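Local coordinates for glyoxylate-induced Protein (Pseudomonas aeruginosa, PDB 1SQ4) that is a two-domain cupin of unproven function that probably acts as a ureidoglycine aminohydrolase, at residues 186-200 against 254-268. Sequence-based numbering, arbitrary orientation.
Sequences DMRHDMHVNIVNFEP and GPGRFRYLLYKDVNR
Strands 191-198 and 258-265 pair edge to edge as antiparallel neighbours in the second cupin barrel of this bicupin, and several features bear this out. Their axes approach to 4.6 Å with directions 157° apart, and hydrogen-bonded pairs (His192 with Lys264, Asn194 with Leu262, Val196 with Tyr260, Phe198 with Phe258) alternate with non-hydrogen-bonded ones from Met191–Asp265 to Asn197–Arg259. Each hydrogen-bonded pair is closed by two backbone bonds.

Toward the Phe198 end of the face that carries Val196, Phe198, Tyr260 and Leu262, the contacts are mainly apolar. Val196 runs alongside Tyr260, with its CB over one ring face and its CG2 3.4 Å from Tyr260 CE2. Phe198, Phe258 and Tyr260 form an aromatic cluster whose rings meet obliquely, the Phe198 and Phe258 planes at 43°. Farther along, Val266 CG2 sits 3.7 Å from the centroid of the His192 ring, nearly on its normal, a CH-pi contact. Lys264 runs extended beyond CG, which carries NZ to a water that also bonds His192 ND1.

The other face holds a buried side-on grip of Arg259 on the Asn197 amide: Arg259 NE reaches Asn197 OD1 at 2.8 Å, and NH2 bonds the same oxygen from the same side of the amide plane. A bend at chi3 (-54°) turns the guanidinium edge-on to that oxygen, while Glu161 takes NH2 in a salt bridge. Beyond the strand end, Asn267 ND2 donates to His189 O at 3.0 Å.

Strand 176-179 flanks 191-198 and strand 212-220 flanks 258-265, so both members are interior to the sheet; Met191, Val193 and Ile195 pack against strand 90-98, joining the two cupin domains, and Met187, Asn267 and Arg268 touch a second subunit.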
ATOM      1  N   ASP A 186     -29.660 -14.688 -31.322  1.00 16.52           N
ATOM      2  CA  ASP A 186     -30.289 -15.921 -30.858  1.00 14.75           C
ATOM      3  C   ASP A 186     -30.496 -15.872 -29.345  1.00 13.17           C
ATOM      4  O   ASP A 186     -29.618 -16.234 -28.566  1.00 13.27           O
ATOM      5  CB  ASP A 186     -29.427 -17.124 -31.241  1.00 14.63           C
ATOM      6  CG  ASP A 186     -30.136 -18.440 -31.013  1.00 17.31           C
ATOM      7  OD1 ASP A 186     -29.554 -19.493 -31.350  1.00 18.86           O
ATOM      8  OD2 ASP A 186     -31.274 -18.431 -30.497  1.00 16.74           O
HETATM    9  N   MSE A 187     -31.677 -15.424 -28.949  1.00 11.48           N
HETATM   10  CA  MSE A 187     -32.021 -15.281 -27.556  1.00 12.56           C
HETATM   11  C   MSE A 187     -32.169 -16.592 -26.801  1.00 12.60           C
HETATM   12  O   MSE A 187     -32.423 -16.592 -25.606  1.00 11.79           O
HETATM   13  CB  MSE A 187     -33.299 -14.454 -27.437  1.00 15.68           C
HETATM   14  CG  MSE A 187     -33.145 -13.245 -26.533  1.00 21.65           C
HETATM   15 SE   MSE A 187     -31.652 -12.084 -27.028  1.00 28.78          SE
HETATM   16  CE  MSE A 187     -32.699 -10.645 -27.792  1.00 31.15           C
ATOM     17  N   ARG A 188     -32.009 -17.711 -27.496  1.00 13.95           N
ATOM     18  CA  ARG A 188     -32.123 -19.011 -26.854  1.00 14.15           C
ATOM     19  C   ARG A 188     -30.865 -19.296 -26.044  1.00 13.97           C
ATOM     20  O   ARG A 188     -30.913 -20.005 -25.043  1.00 15.52           O
ATOM     21  CB  ARG A 188     -32.326 -20.096 -27.904  1.00 16.16           C
ATOM     22  CG  ARG A 188     -33.659 -20.017 -28.625  1.00 20.05           C
ATOM     23  CD  ARG A 188     -33.801 -21.182 -29.599  1.00 24.02           C
ATOM     24  NE  ARG A 188     -32.793 -21.098 -30.652  1.00 27.52           N
ATOM     25  CZ  ARG A 188     -32.430 -22.106 -31.437  1.00 29.13           C
ATOM     26  NH1 ARG A 188     -32.993 -23.301 -31.299  1.00 30.26           N
ATOM     27  NH2 ARG A 188     -31.498 -21.911 -32.363  1.00 29.83           N
ATOM     28  N   HIS A 189     -29.735 -18.747 -26.478  1.00 13.12           N
ATOM     29  CA  HIS A 189     -28.488 -18.941 -25.757  1.00 11.90           C
ATOM     30  C   HIS A 189     -28.319 -17.900 -24.692  1.00 11.81           C
ATOM     31  O   HIS A 189     -28.517 -16.706 -24.935  1.00 10.22           O
ATOM     32  CB  HIS A 189     -27.287 -18.856 -26.678  1.00 12.72           C
ATOM     33  CG  HIS A 189     -26.960 -20.141 -27.345  1.00 14.27           C
ATOM     34  ND1 HIS A 189     -27.432 -20.469 -28.595  1.00 16.21           N
ATOM     35  CD2 HIS A 189     -26.255 -21.214 -26.917  1.00 15.04           C
ATOM     36  CE1 HIS A 189     -27.034 -21.686 -28.908  1.00 18.45           C
ATOM     37  NE2 HIS A 189     -26.318 -22.162 -27.902  1.00 16.43           N
ATOM     38  N   ASP A 190     -27.932 -18.355 -23.507  1.00 11.85           N
ATOM     39  CA  ASP A 190     -27.726 -17.445 -22.395  1.00 11.32           C
ATOM     40  C   ASP A 190     -26.247 -17.338 -22.051  1.00 11.18           C
ATOM     41  O   ASP A 190     -25.869 -16.813 -21.007  1.00 11.93           O
ATOM     42  CB  ASP A 190     -28.563 -17.894 -21.186  1.00  9.83           C
ATOM     43  CG  ASP A 190     -28.062 -19.178 -20.547  1.00  9.80           C
ATOM     44  OD1 ASP A 190     -27.351 -19.963 -21.205  1.00 11.56           O
ATOM     45  OD2 ASP A 190     -28.406 -19.409 -19.368  1.00  9.66           O
HETATM   46  N   MSE A 191     -25.408 -17.824 -22.953  1.00 12.79           N
HETATM   47  CA  MSE A 191     -23.973 -17.766 -22.739  1.00 15.37           C
HETATM   48  C   MSE A 191     -23.238 -17.885 -24.061  1.00 13.87           C
HETATM   49  O   MSE A 191     -23.686 -18.572 -24.981  1.00 14.08           O
HETATM   50  CB  MSE A 191     -23.506 -18.903 -21.834  1.00 19.01           C
HETATM   51  CG  MSE A 191     -23.466 -20.249 -22.527  1.00 25.26           C
HETATM   52 SE   MSE A 191     -22.356 -21.492 -21.560  1.00 35.78          SE
HETATM   53  CE  MSE A 191     -22.772 -23.126 -22.531  1.00 32.44           C
ATOM     54  N   HIS A 192     -22.100 -17.216 -24.146  1.00 10.50           N
ATOM     55  CA  HIS A 192     -21.295 -17.276 -25.341  1.00  7.68           C
ATOM     56  C   HIS A 192     -19.898 -17.714 -24.930  1.00  7.81           C
ATOM     57  O   HIS A 192     -19.391 -17.325 -23.877  1.00  8.96           O
ATOM     58  CB  HIS A 192     -21.214 -15.902 -26.015  1.00  4.56           C
ATOM     59  CG  HIS A 192     -22.504 -15.433 -26.624  1.00  3.88           C
ATOM     60  ND1 HIS A 192     -22.750 -14.096 -26.876  1.00  1.00           N
ATOM     61  CD2 HIS A 192     -23.583 -16.104 -27.083  1.00  4.78           C
ATOM     62  CE1 HIS A 192     -23.924 -13.974 -27.465  1.00  1.00           C
ATOM     63  NE2 HIS A 192     -24.454 -15.174 -27.605  1.00  2.73           N
ATOM     64  N   VAL A 193     -19.293 -18.552 -25.758  1.00  7.61           N
ATOM     65  CA  VAL A 193     -17.934 -19.022 -25.544  1.00  6.34           C
ATOM     66  C   VAL A 193     -17.292 -18.780 -26.905  1.00  6.64           C
ATOM     67  O   VAL A 193     -17.493 -19.557 -27.841  1.00  5.89           O
ATOM     68  CB  VAL A 193     -17.894 -20.539 -25.210  1.00  6.35           C
ATOM     69  CG1 VAL A 193     -16.472 -20.973 -24.916  1.00  6.68           C
ATOM     70  CG2 VAL A 193     -18.772 -20.841 -24.015  1.00  7.30           C
ATOM     71  N   ASN A 194     -16.557 -17.679 -27.031  1.00  8.08           N
ATOM     72  CA  ASN A 194     -15.895 -17.340 -28.298  1.00  7.53           C
ATOM     73  C   ASN A 194     -14.385 -17.344 -28.116  1.00  5.98           C
ATOM     74  O   ASN A 194     -13.881 -17.706 -27.059  1.00  6.13           O
ATOM     75  CB  ASN A 194     -16.302 -15.946 -28.784  1.00  7.87           C
ATOM     76  CG  ASN A 194     -17.788 -15.678 -28.636  1.00 11.38           C
ATOM     77  OD1 ASN A 194     -18.628 -16.429 -29.150  1.00 14.60           O
ATOM     78  ND2 ASN A 194     -18.124 -14.591 -27.944  1.00 10.46           N
ATOM     79  N   ILE A 195     -13.675 -16.950 -29.166  1.00  4.31           N
ATOM     80  CA  ILE A 195     -12.228 -16.856 -29.128  1.00  3.32           C
ATOM     81  C   ILE A 195     -11.867 -15.480 -29.658  1.00  3.82           C
ATOM     82  O   ILE A 195     -12.243 -15.120 -30.774  1.00  5.16           O
ATOM     83  CB  ILE A 195     -11.552 -17.903 -30.004  1.00  2.57           C
ATOM     84  CG1 ILE A 195     -12.051 -19.289 -29.630  1.00  2.80           C
ATOM     85  CG2 ILE A 195     -10.024 -17.824 -29.816  1.00  1.00           C
ATOM     86  CD1 ILE A 195     -11.426 -20.395 -30.449  1.00  3.42           C
ATOM     87  N   VAL A 196     -11.161 -14.702 -28.845  1.00  3.25           N
ATOM     88  CA  VAL A 196     -10.759 -13.365 -29.244  1.00  1.97           C
ATOM     89  C   VAL A 196      -9.394 -13.474 -29.923  1.00  3.01           C
ATOM     90  O   VAL A 196      -8.469 -14.060 -29.373  1.00  1.00           O
ATOM     91  CB  VAL A 196     -10.675 -12.454 -28.020  1.00  1.40           C
ATOM     92  CG1 VAL A 196     -10.379 -11.026 -28.445  1.00  1.00           C
ATOM     93  CG2 VAL A 196     -11.972 -12.537 -27.248  1.00  1.00           C
ATOM     94  N   ASN A 197      -9.285 -12.919 -31.125  1.00  4.96           N
ATOM     95  CA  ASN A 197      -8.049 -12.967 -31.886  1.00  8.53           C
ATOM     96  C   ASN A 197      -7.358 -11.616 -32.024  1.00 10.92           C
ATOM     97  O   ASN A 197      -7.958 -10.645 -32.494  1.00 10.42           O
ATOM     98  CB  ASN A 197      -8.320 -13.493 -33.285  1.00  8.49           C
ATOM     99  CG  ASN A 197      -9.294 -14.624 -33.295  1.00  8.45           C
ATOM    100  OD1 ASN A 197      -9.083 -15.650 -32.652  1.00  9.60           O
ATOM    101  ND2 ASN A 197     -10.378 -14.448 -34.028  1.00  8.58           N
ATOM    102  N   PHE A 198      -6.089 -11.579 -31.628  1.00 13.47           N
ATOM    103  CA  PHE A 198      -5.272 -10.375 -31.718  1.00 16.52           C
ATOM    104  C   PHE A 198      -4.080 -10.616 -32.642  1.00 19.69           C
ATOM    105  O   PHE A 198      -3.247 -11.492 -32.391  1.00 18.96           O
ATOM    106  CB  PHE A 198      -4.727  -9.962 -30.348  1.00 15.17           C
ATOM    107  CG  PHE A 198      -5.751  -9.365 -29.430  1.00 16.29           C
ATOM    108  CD1 PHE A 198      -6.496 -10.170 -28.574  1.00 17.13           C
ATOM    109  CD2 PHE A 198      -5.963  -7.993 -29.413  1.00 16.34           C
ATOM    110  CE1 PHE A 198      -7.433  -9.613 -27.702  1.00 17.36           C
ATOM    111  CE2 PHE A 198      -6.897  -7.422 -28.550  1.00 16.30           C
ATOM    112  CZ  PHE A 198      -7.633  -8.236 -27.694  1.00 17.73           C
ATOM    113  N   GLU A 199      -4.006  -9.834 -33.713  1.00 23.39           N
ATOM    114  CA  GLU A 199      -2.902  -9.927 -34.656  1.00 27.14           C
ATOM    115  C   GLU A 199      -1.702  -9.270 -33.990  1.00 29.10           C
ATOM    116  O   GLU A 199      -1.863  -8.427 -33.110  1.00 29.10           O
ATOM    117  CB  GLU A 199      -3.239  -9.188 -35.950  1.00 29.56           C
ATOM    118  CG  GLU A 199      -4.167  -9.947 -36.865  1.00 34.14           C
ATOM    119  CD  GLU A 199      -3.508 -11.190 -37.435  1.00 37.65           C
ATOM    120  OE1 GLU A 199      -2.508 -11.047 -38.172  1.00 40.44           O
ATOM    121  OE2 GLU A 199      -3.984 -12.309 -37.144  1.00 39.25           O
ATOM    122  N   PRO A 200      -0.482  -9.639 -34.406  1.00 31.91           N
ATOM    123  CA  PRO A 200       0.743  -9.073 -33.832  1.00 33.75           C
ATOM    124  C   PRO A 200       0.863  -7.576 -34.074  1.00 35.63           C
ATOM    125  O   PRO A 200       1.917  -6.982 -33.853  1.00 36.77           O
ATOM    126  CB  PRO A 200       1.843  -9.867 -34.528  1.00 32.63           C
ATOM    127  CG  PRO A 200       1.243 -10.161 -35.861  1.00 32.33           C
ATOM    128  CD  PRO A 200      -0.165 -10.561 -35.510  1.00 31.79           C
ATOM    129  N   GLY A 254       3.742 -10.090 -29.906  1.00 37.89           N
ATOM    130  CA  GLY A 254       4.380 -11.347 -30.263  1.00 35.84           C
ATOM    131  C   GLY A 254       4.545 -11.572 -31.754  1.00 34.36           C
ATOM    132  O   GLY A 254       3.832 -10.960 -32.551  1.00 35.40           O
ATOM    133  N   PRO A 255       5.477 -12.444 -32.171  1.00 32.43           N
ATOM    134  CA  PRO A 255       5.671 -12.693 -33.599  1.00 31.84           C
ATOM    135  C   PRO A 255       4.452 -13.363 -34.239  1.00 30.91           C
ATOM    136  O   PRO A 255       4.121 -13.093 -35.394  1.00 32.04           O
ATOM    137  CB  PRO A 255       6.922 -13.570 -33.632  1.00 31.26           C
ATOM    138  CG  PRO A 255       6.813 -14.341 -32.357  1.00 32.59           C
ATOM    139  CD  PRO A 255       6.361 -13.295 -31.359  1.00 32.20           C
ATOM    140  N   GLY A 256       3.771 -14.216 -33.478  1.00 29.01           N
ATOM    141  CA  GLY A 256       2.602 -14.909 -34.003  1.00 25.60           C
ATOM    142  C   GLY A 256       1.258 -14.322 -33.600  1.00 23.21           C
ATOM    143  O   GLY A 256       1.160 -13.155 -33.214  1.00 23.79           O
ATOM    144  N   ARG A 257       0.205 -15.125 -33.699  1.00 19.50           N
ATOM    145  CA  ARG A 257      -1.118 -14.645 -33.330  1.00 16.45           C
ATOM    146  C   ARG A 257      -1.332 -14.849 -31.829  1.00 14.10           C
ATOM    147  O   ARG A 257      -0.836 -15.811 -31.256  1.00 13.78           O
ATOM    148  CB  ARG A 257      -2.190 -15.381 -34.142  1.00 15.21           C
ATOM    149  CG  ARG A 257      -3.501 -14.619 -34.242  1.00 14.96           C
ATOM    150  CD  ARG A 257      -4.360 -15.069 -35.420  1.00 11.85           C
ATOM    151  NE  ARG A 257      -4.654 -16.494 -35.349  1.00 12.53           N
ATOM    152  CZ  ARG A 257      -5.831 -17.040 -35.641  1.00 11.98           C
ATOM    153  NH1 ARG A 257      -6.850 -16.285 -36.032  1.00  9.81           N
ATOM    154  NH2 ARG A 257      -5.991 -18.351 -35.522  1.00 11.47           N
ATOM    155  N   PHE A 258      -2.047 -13.928 -31.192  1.00 12.54           N
ATOM    156  CA  PHE A 258      -2.321 -14.018 -29.754  1.00 11.18           C
ATOM    157  C   PHE A 258      -3.818 -14.175 -29.591  1.00 10.37           C
ATOM    158  O   PHE A 258      -4.573 -13.305 -30.012  1.00 12.47           O
ATOM    159  CB  PHE A 258      -1.874 -12.740 -29.040  1.00  8.88           C
ATOM    160  CG  PHE A 258      -2.340 -12.653 -27.618  1.00  6.96           C
ATOM    161  CD1 PHE A 258      -1.858 -13.538 -26.658  1.00  6.76           C
ATOM    162  CD2 PHE A 258      -3.269 -11.692 -27.234  1.00  5.98           C
ATOM    163  CE1 PHE A 258      -2.299 -13.468 -25.333  1.00  4.92           C
ATOM    164  CE2 PHE A 258      -3.714 -11.614 -25.912  1.00  4.64           C
ATOM    165  CZ  PHE A 258      -3.225 -12.505 -24.959  1.00  3.40           C
ATOM    166  N   ARG A 259      -4.267 -15.259 -28.977  1.00  8.11           N
ATOM    167  CA  ARG A 259      -5.704 -15.422 -28.853  1.00  7.62           C
ATOM    168  C   ARG A 259      -6.153 -16.185 -27.621  1.00  7.07           C
ATOM    169  O   ARG A 259      -5.417 -17.007 -27.088  1.00  9.55           O
ATOM    170  CB  ARG A 259      -6.258 -16.063 -30.141  1.00  7.01           C
ATOM    171  CG  ARG A 259      -5.519 -17.311 -30.642  1.00  5.68           C
ATOM    172  CD  ARG A 259      -5.755 -17.588 -32.141  1.00  3.24           C
ATOM    173  NE  ARG A 259      -7.169 -17.675 -32.508  1.00  1.16           N
ATOM    174  CZ  ARG A 259      -7.764 -18.771 -32.969  1.00  1.00           C
ATOM    175  NH1 ARG A 259      -7.072 -19.888 -33.124  1.00  4.19           N
ATOM    176  NH2 ARG A 259      -9.055 -18.755 -33.268  1.00  1.00           N
ATOM    177  N   TYR A 260      -7.354 -15.895 -27.143  1.00  5.83           N
ATOM    178  CA  TYR A 260      -7.823 -16.587 -25.972  1.00  5.21           C
ATOM    179  C   TYR A 260      -9.275 -16.943 -25.999  1.00  6.00           C
ATOM    180  O   TYR A 260     -10.094 -16.256 -26.600  1.00  7.94           O
ATOM    181  CB  TYR A 260      -7.531 -15.780 -24.715  1.00  6.24           C
ATOM    182  CG  TYR A 260      -8.016 -14.353 -24.748  1.00  7.97           C
ATOM    183  CD1 TYR A 260      -7.108 -13.294 -24.850  1.00  7.85           C
ATOM    184  CD2 TYR A 260      -9.376 -14.045 -24.619  1.00  9.19           C
ATOM    185  CE1 TYR A 260      -7.534 -11.972 -24.816  1.00  6.81           C
ATOM    186  CE2 TYR A 260      -9.811 -12.717 -24.581  1.00  7.20           C
ATOM    187  CZ  TYR A 260      -8.883 -11.692 -24.678  1.00  8.26           C
ATOM    188  OH  TYR A 260      -9.283 -10.378 -24.615  1.00 10.38           O
ATOM    189  N   LEU A 261      -9.579 -18.048 -25.340  1.00  6.95           N
ATOM    190  CA  LEU A 261     -10.936 -18.543 -25.230  1.00  7.03           C
ATOM    191  C   LEU A 261     -11.628 -17.670 -24.187  1.00  7.56           C
ATOM    192  O   LEU A 261     -11.057 -17.378 -23.139  1.00  9.24           O
ATOM    193  CB  LEU A 261     -10.890 -19.994 -24.765  1.00  7.02           C
ATOM    194  CG  LEU A 261     -12.205 -20.679 -24.447  1.00  7.68           C
ATOM    195  CD1 LEU A 261     -12.943 -21.013 -25.732  1.00  8.99           C
ATOM    196  CD2 LEU A 261     -11.916 -21.939 -23.654  1.00  8.14           C
ATOM    197  N   LEU A 262     -12.853 -17.255 -24.474  1.00  7.32           N
ATOM    198  CA  LEU A 262     -13.607 -16.404 -23.561  1.00  5.02           C
ATOM    199  C   LEU A 262     -15.034 -16.890 -23.383  1.00  4.34           C
ATOM    200  O   LEU A 262     -15.702 -17.266 -24.351  1.00  5.08           O
ATOM    201  CB  LEU A 262     -13.623 -14.970 -24.102  1.00  4.86           C
ATOM    202  CG  LEU A 262     -14.443 -13.895 -23.369  1.00  3.10           C
ATOM    203  CD1 LEU A 262     -13.977 -12.531 -23.834  1.00  1.00           C
ATOM    204  CD2 LEU A 262     -15.932 -14.065 -23.623  1.00  2.75           C
ATOM    205  N   TYR A 263     -15.505 -16.869 -22.144  1.00  4.12           N
ATOM    206  CA  TYR A 263     -16.872 -17.281 -21.841  1.00  5.68           C
ATOM    207  C   TYR A 263     -17.551 -16.258 -20.948  1.00  5.96           C
ATOM    208  O   TYR A 263     -16.938 -15.737 -20.019  1.00  5.20           O
ATOM    209  CB  TYR A 263     -16.894 -18.673 -21.189  1.00  4.76           C
ATOM    210  CG  TYR A 263     -15.958 -18.881 -20.012  1.00  5.70           C
ATOM    211  CD1 TYR A 263     -16.375 -18.646 -18.705  1.00  6.47           C
ATOM    212  CD2 TYR A 263     -14.667 -19.367 -20.210  1.00  8.46           C
ATOM    213  CE1 TYR A 263     -15.525 -18.902 -17.617  1.00  6.51           C
ATOM    214  CE2 TYR A 263     -13.809 -19.625 -19.138  1.00  7.22           C
ATOM    215  CZ  TYR A 263     -14.240 -19.395 -17.846  1.00  8.39           C
ATOM    216  OH  TYR A 263     -13.385 -19.672 -16.793  1.00  6.14           O
ATOM    217  N   LYS A 264     -18.814 -15.971 -21.256  1.00  8.79           N
ATOM    218  CA  LYS A 264     -19.633 -15.006 -20.514  1.00 10.08           C
ATOM    219  C   LYS A 264     -21.116 -15.356 -20.632  1.00 10.58           C
ATOM    220  O   LYS A 264     -21.525 -16.061 -21.556  1.00 10.11           O
ATOM    221  CB  LYS A 264     -19.421 -13.596 -21.070  1.00 10.49           C
ATOM    222  CG  LYS A 264     -19.454 -13.567 -22.593  1.00 12.69           C
ATOM    223  CD  LYS A 264     -19.461 -12.172 -23.168  1.00 10.22           C
ATOM    224  CE  LYS A 264     -19.494 -12.257 -24.679  1.00 10.70           C
ATOM    225  NZ  LYS A 264     -19.734 -10.931 -25.304  1.00 12.49           N
ATOM    226  N   ASP A 265     -21.907 -14.846 -19.691  1.00 12.06           N
ATOM    227  CA  ASP A 265     -23.348 -15.071 -19.666  1.00 12.64           C
ATOM    228  C   ASP A 265     -24.023 -13.822 -20.225  1.00 12.92           C
ATOM    229  O   ASP A 265     -23.639 -12.702 -19.886  1.00 11.76           O
ATOM    230  CB  ASP A 265     -23.828 -15.355 -18.239  1.00 15.16           C
ATOM    231  CG  ASP A 265     -23.411 -14.283 -17.250  1.00 19.20           C
ATOM    232  OD1 ASP A 265     -22.191 -14.116 -17.014  1.00 20.90           O
ATOM    233  OD2 ASP A 265     -24.308 -13.600 -16.698  1.00 21.16           O
ATOM    234  N   VAL A 266     -25.031 -14.026 -21.076  1.00 12.63           N
ATOM    235  CA  VAL A 266     -25.726 -12.926 -21.731  1.00 12.34           C
ATOM    236  C   VAL A 266     -27.197 -13.179 -22.058  1.00 12.42           C
ATOM    237  O   VAL A 266     -27.751 -14.226 -21.741  1.00 13.77           O
ATOM    238  CB  VAL A 266     -25.029 -12.588 -23.052  1.00 13.57           C
ATOM    239  CG1 VAL A 266     -23.639 -12.015 -22.786  1.00 14.04           C
ATOM    240  CG2 VAL A 266     -24.923 -13.846 -23.900  1.00 14.03           C
ATOM    241  N   ASN A 267     -27.810 -12.197 -22.710  1.00 11.50           N
ATOM    242  CA  ASN A 267     -29.206 -12.255 -23.132  1.00  9.14           C
ATOM    243  C   ASN A 267     -30.188 -12.595 -22.035  1.00 10.33           C
ATOM    244  O   ASN A 267     -31.219 -13.215 -22.290  1.00 12.16           O
ATOM    245  CB  ASN A 267     -29.369 -13.248 -24.273  1.00  6.16           C
ATOM    246  CG  ASN A 267     -28.435 -12.970 -25.407  1.00  3.92           C
ATOM    247  OD1 ASN A 267     -27.995 -11.847 -25.591  1.00  3.57           O
ATOM    248  ND2 ASN A 267     -28.125 -13.993 -26.181  1.00  4.38           N
ATOM    249  N   ARG A 268     -29.882 -12.194 -20.808  1.00 10.50           N
ATOM    250  CA  ARG A 268     -30.791 -12.482 -19.709  1.00  9.50           C
ATOM    251  C   ARG A 268     -30.816 -11.329 -18.706  1.00  9.06           C
ATOM    252  O   ARG A 268     -29.947 -10.465 -18.737  1.00 10.07           O
ATOM    253  CB  ARG A 268     -30.364 -13.780 -19.038  1.00  8.26           C
ATOM    254  CG  ARG A 268     -31.525 -14.657 -18.649  1.00 10.54           C
ATOM    255  CD  ARG A 268     -31.714 -15.887 -19.570  1.00 10.43           C
ATOM    256  NE  ARG A 268     -31.765 -15.554 -20.985  1.00  9.17           N
ATOM    257  CZ  ARG A 268     -31.963 -16.434 -21.964  1.00  9.10           C
ATOM    258  NH1 ARG A 268     -31.976 -16.019 -23.224  1.00  9.15           N
ATOM    259  NH2 ARG A 268     -32.158 -17.719 -21.700  1.00  6.61           N
TER
HETATM  260  O   HOH W   1     -21.091 -11.460 -27.584  1.00  4.09           O